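Local structure of esterase (Xanthomonas oryzae pv. oryzae, 3H2J) at residues A[171-176]-A[203-208]; A[327-332]-A[358-363]. The protein probably hydrolyses carboxylic ester bonds, as an esterase of the alpha/beta-hydrolase clan related to secretory lipases. All blocks are in the same frame, centred on the assembly; numbering follows the deposited sequence.

Contact 1: residues A[171-176]-A[203-208]; sequences MLSGYS and APISGP
Ser173 reaches across to the neighbouring strand with its hydroxyl, which donates to Ala203 O (OG to O, 2.9 Å). With OG anti to the backbone N (chi1 -167°), the hydroxyl comes at that carbonyl from a position tilted 32° out of its plane. The side chain thereby takes over an acceptor that the main chain leaves aside, for Gly174 N lies 4.0 Å from Ala203 O. With that rung missing, three main-chain bonds join the segments. Ala203 N donates to Leu172 O at 2.8 Å, and Ile205 N to Gly174 O at 2.9 Å, the latter noticeably bent at the hydrogen. Beyond them Ser176 N donates to Ile205 O, also at 2.9 Å, which ties the turn after strand 169-175 to the end of its neighbour. Ser206 O, buried here, has no conventional hydrogen-bond donor and receives a CA-H...O contact from Ser176 CA at 3.3 Å. On the face carrying Ser173, Ile205 CG2 meets the edge of the Tyr175 ring at CD1.

Ser176 has a positive phi (65°), an unusual conformation for a non-glycine residue, just before helix 177-192. This is consistent with the strained turn of a nucleophile elbow, whose GxSxG pattern Gly174 and Ser176 would fit. Its OG is hydrogen-bonded to His377, consistent with a Ser-His-Asp triad completed by Asp336, as in other alpha/beta hydrolases. Ser206 OG is satisfied in turn by Thr380. The contact closes a beta-alpha-beta unit in the buried middle of the sheet, with strand 79-85 bonded beyond 171-175, strand 328-332 beyond 203-205, and helix 376-396 packed over Ala203 and Ile205.

Contact 2: residues A[327-332]-A[358-363]; sequences PTLLCG and QVALVD
Leu329 holds CG anti to its backbone N (chi1 180°), a setting that carries CD1 over the neighbouring strand to Ala360 CB at 4.0 Å and Val362 CG1 at 4.1 Å. Val362 turns CG1 into the crowded position between its backbone N and carbonyl carbon (chi1 56°), where that methyl rests against Cys331 SG at 3.5 Å. On the face bearing Thr328 and Leu330, the Leu330 side chain crosses that of Val359, and its CD1 presses on Val359 CG1 at a tight 3.4 Å. Thr328 lies alongside Val359, their side chains pointing the same way.

This is regular parallel pairing at the sheet edge, closing the beta-alpha-beta crossover through helix 342-353. Five main-chain bonds zip it up, from Thr328 N to Gln358 O (2.8 Å) as far as Gly332 N to Val362 O, the longest at 3.3 Å. Helix 342-353 covers Leu330 and Val359, while helix 376-396 packs on Leu329 and Val362 and is fastened to strand 328-332 by the Cys331-Cys384 disulfide. Asp363 OD1 accepts from the backbone N of Gly365 and of Ser334, pinning together the loops that follow the two strands.

In the fold
From the N terminus the chain first builds the antiparallel strands at one side of the sheet, then enters its parallel part. Contact 1 closes the loop through helix 177-192; contact 2 opens only after the intervening helices and closes a second loop through helix 342-353. The two are therefore in series, neither nested nor crossed, with centres about 10 Å apart. Strands 198-205 and 328-332 join them edge to edge: Ser206 N lies 2.9 Å from Cys331 O, and Pro204 O 3.1 Å from Cys331 N, both probable hydrogen bonds. Contact 2 thus extends the sheet from contact 1 to its outermost strand, 359-363, and the C-terminal helix 376-396 packs against both.

Contact 1: residues A[171-176]-A[203-208]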
# COMPACT_ATOMS: atom_id res chain seq x y z
N MET A 171 -1.43 -15.17 -0.27
CA MET A 171 -2.05 -14.27 0.69
C MET A 171 -1.70 -12.84 0.30
O MET A 171 -0.76 -12.60 -0.47
CB MET A 171 -1.54 -14.54 2.10
CG MET A 171 -1.72 -15.96 2.61
SD MET A 171 -0.94 -16.15 4.23
CE MET A 171 -1.47 -17.84 4.66
N LEU A 172 -2.45 -11.88 0.84
CA LEU A 172 -2.19 -10.48 0.54
C LEU A 172 -2.27 -9.62 1.78
O LEU A 172 -3.08 -9.87 2.68
CB LEU A 172 -3.20 -9.97 -0.49
CG LEU A 172 -3.21 -10.64 -1.87
CD1 LEU A 172 -4.42 -10.15 -2.66
CD2 LEU A 172 -1.91 -10.33 -2.61
N SER A 173 -1.42 -8.60 1.83
CA SER A 173 -1.42 -7.66 2.95
C SER A 173 -0.74 -6.39 2.49
O SER A 173 -0.05 -6.38 1.47
CB SER A 173 -0.69 -8.25 4.16
OG SER A 173 -0.95 -7.47 5.31
N GLY A 174 -0.93 -5.31 3.23
CA GLY A 174 -0.33 -4.04 2.87
C GLY A 174 -0.69 -3.01 3.90
O GLY A 174 -1.69 -3.16 4.60
N TYR A 175 0.10 -1.95 3.99
CA TYR A 175 -0.14 -0.90 4.98
C TYR A 175 -0.33 0.48 4.38
O TYR A 175 0.44 0.91 3.51
CB TYR A 175 1.03 -0.89 5.97
CG TYR A 175 1.26 0.44 6.67
CD1 TYR A 175 0.37 0.92 7.63
CD2 TYR A 175 2.38 1.22 6.37
CE1 TYR A 175 0.59 2.14 8.28
CE2 TYR A 175 2.61 2.43 7.01
CZ TYR A 175 1.72 2.89 7.96
OH TYR A 175 1.95 4.09 8.59
N SER A 176 -1.35 1.18 4.87
CA SER A 176 -1.70 2.54 4.44
C SER A 176 -2.14 2.53 2.97
O SER A 176 -3.18 1.95 2.65
CB SER A 176 -0.50 3.47 4.65
OG SER A 176 -0.89 4.82 4.55
N ALA A 203 -5.25 -9.45 4.32
CA ALA A 203 -5.29 -8.65 5.53
C ALA A 203 -4.85 -7.21 5.30
O ALA A 203 -3.73 -6.83 5.67
CB ALA A 203 -4.44 -9.29 6.59
N PRO A 204 -5.71 -6.40 4.68
CA PRO A 204 -5.39 -4.99 4.42
C PRO A 204 -5.23 -4.27 5.76
O PRO A 204 -5.99 -4.52 6.70
CB PRO A 204 -6.60 -4.49 3.64
CG PRO A 204 -7.11 -5.73 2.94
CD PRO A 204 -6.98 -6.78 4.02
N ILE A 205 -4.26 -3.37 5.83
CA ILE A 205 -3.98 -2.63 7.05
C ILE A 205 -4.10 -1.12 6.87
O ILE A 205 -3.40 -0.53 6.05
CB ILE A 205 -2.55 -2.92 7.57
CG1 ILE A 205 -2.36 -4.42 7.80
CG2 ILE A 205 -2.29 -2.12 8.86
CD1 ILE A 205 -3.22 -4.99 8.88
N SER A 206 -4.99 -0.51 7.65
CA SER A 206 -5.19 0.94 7.65
C SER A 206 -5.28 1.55 6.26
O SER A 206 -4.64 2.57 5.98
CB SER A 206 -4.06 1.62 8.43
OG SER A 206 -3.92 1.05 9.72
N GLY A 207 -6.09 0.94 5.41
CA GLY A 207 -6.24 1.44 4.05
C GLY A 207 -7.52 2.22 3.83
O GLY A 207 -8.53 1.99 4.50
N PRO A 208 -7.50 3.18 2.89
CA PRO A 208 -8.67 4.01 2.56
C PRO A 208 -9.58 3.32 1.53
O PRO A 208 -9.68 3.78 0.40
CB PRO A 208 -8.03 5.27 2.01
CG PRO A 208 -6.84 4.71 1.26
CD PRO A 208 -6.28 3.70 2.24

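Contact 2: residues A[327-332]-A[358-363]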
# COMPACT_ATOMS: atom_id res chain seq x y z
N PRO A 327 -11.19 -15.21 2.94
CA PRO A 327 -11.29 -14.82 4.35
C PRO A 327 -10.46 -13.55 4.46
O PRO A 327 -9.29 -13.55 4.07
CB PRO A 327 -10.65 -16.00 5.07
CG PRO A 327 -11.10 -17.16 4.23
CD PRO A 327 -10.88 -16.65 2.81
N THR A 328 -11.06 -12.49 4.98
CA THR A 328 -10.39 -11.20 5.06
C THR A 328 -10.47 -10.54 6.43
O THR A 328 -11.54 -10.50 7.04
CB THR A 328 -11.00 -10.23 4.01
OG1 THR A 328 -11.01 -10.87 2.73
CG2 THR A 328 -10.19 -8.95 3.92
N LEU A 329 -9.34 -10.04 6.90
CA LEU A 329 -9.26 -9.37 8.19
C LEU A 329 -8.71 -7.96 8.02
O LEU A 329 -7.53 -7.77 7.73
CB LEU A 329 -8.37 -10.16 9.16
CG LEU A 329 -8.22 -9.54 10.56
CD1 LEU A 329 -9.57 -9.50 11.27
CD2 LEU A 329 -7.23 -10.36 11.37
N LEU A 330 -9.58 -6.97 8.18
CA LEU A 330 -9.19 -5.58 8.06
C LEU A 330 -8.67 -5.13 9.42
O LEU A 330 -9.36 -5.26 10.43
CB LEU A 330 -10.40 -4.73 7.65
CG LEU A 330 -10.81 -4.72 6.17
CD1 LEU A 330 -10.66 -6.09 5.56
CD2 LEU A 330 -12.24 -4.20 6.04
N CYS A 331 -7.44 -4.62 9.46
CA CYS A 331 -6.87 -4.18 10.73
C CYS A 331 -6.59 -2.69 10.67
O CYS A 331 -6.31 -2.14 9.61
CB CYS A 331 -5.58 -4.95 11.03
SG CYS A 331 -4.83 -4.65 12.68
N GLY A 332 -6.67 -2.05 11.83
CA GLY A 332 -6.41 -0.62 11.91
C GLY A 332 -6.55 -0.17 13.35
O GLY A 332 -6.70 -1.00 14.25
N GLN A 358 -17.27 -12.72 4.66
CA GLN A 358 -15.90 -13.20 4.70
C GLN A 358 -14.95 -12.20 5.34
O GLN A 358 -13.79 -12.52 5.61
CB GLN A 358 -15.42 -13.49 3.28
CG GLN A 358 -16.18 -14.61 2.60
CD GLN A 358 -16.01 -15.92 3.32
OE1 GLN A 358 -14.90 -16.46 3.40
NE2 GLN A 358 -17.09 -16.44 3.87
N VAL A 359 -15.43 -10.98 5.57
CA VAL A 359 -14.59 -9.93 6.12
C VAL A 359 -14.85 -9.56 7.57
O VAL A 359 -16.00 -9.36 7.98
CB VAL A 359 -14.72 -8.65 5.26
CG1 VAL A 359 -13.61 -7.68 5.58
CG2 VAL A 359 -14.71 -9.02 3.78
N ALA A 360 -13.77 -9.44 8.33
CA ALA A 360 -13.85 -9.07 9.73
C ALA A 360 -12.87 -7.94 9.97
O ALA A 360 -12.07 -7.61 9.10
CB ALA A 360 -13.49 -10.26 10.61
N LEU A 361 -12.94 -7.31 11.13
CA LEU A 361 -12.02 -6.24 11.43
C LEU A 361 -11.52 -6.34 12.86
O LEU A 361 -12.23 -6.83 13.74
CB LEU A 361 -12.67 -4.87 11.21
CG LEU A 361 -13.57 -4.32 12.32
CD1 LEU A 361 -13.94 -2.87 11.99
CD2 LEU A 361 -14.81 -5.18 12.45
N VAL A 362 -10.30 -5.89 13.07
CA VAL A 362 -9.70 -5.90 14.39
C VAL A 362 -9.16 -4.49 14.63
O VAL A 362 -8.53 -3.90 13.75
CB VAL A 362 -8.56 -6.96 14.49
CG1 VAL A 362 -7.52 -6.70 13.41
CG2 VAL A 362 -7.94 -6.94 15.87
N ASP A 363 -9.46 -3.95 15.81
CA ASP A 363 -9.05 -2.60 16.18
C ASP A 363 -7.89 -2.67 17.18
O ASP A 363 -8.03 -3.26 18.25
CB ASP A 363 -10.26 -1.89 16.80
CG ASP A 363 -9.99 -0.43 17.14
OD1 ASP A 363 -8.83 0.01 17.01
OD2 ASP A 363 -10.95 0.26 17.56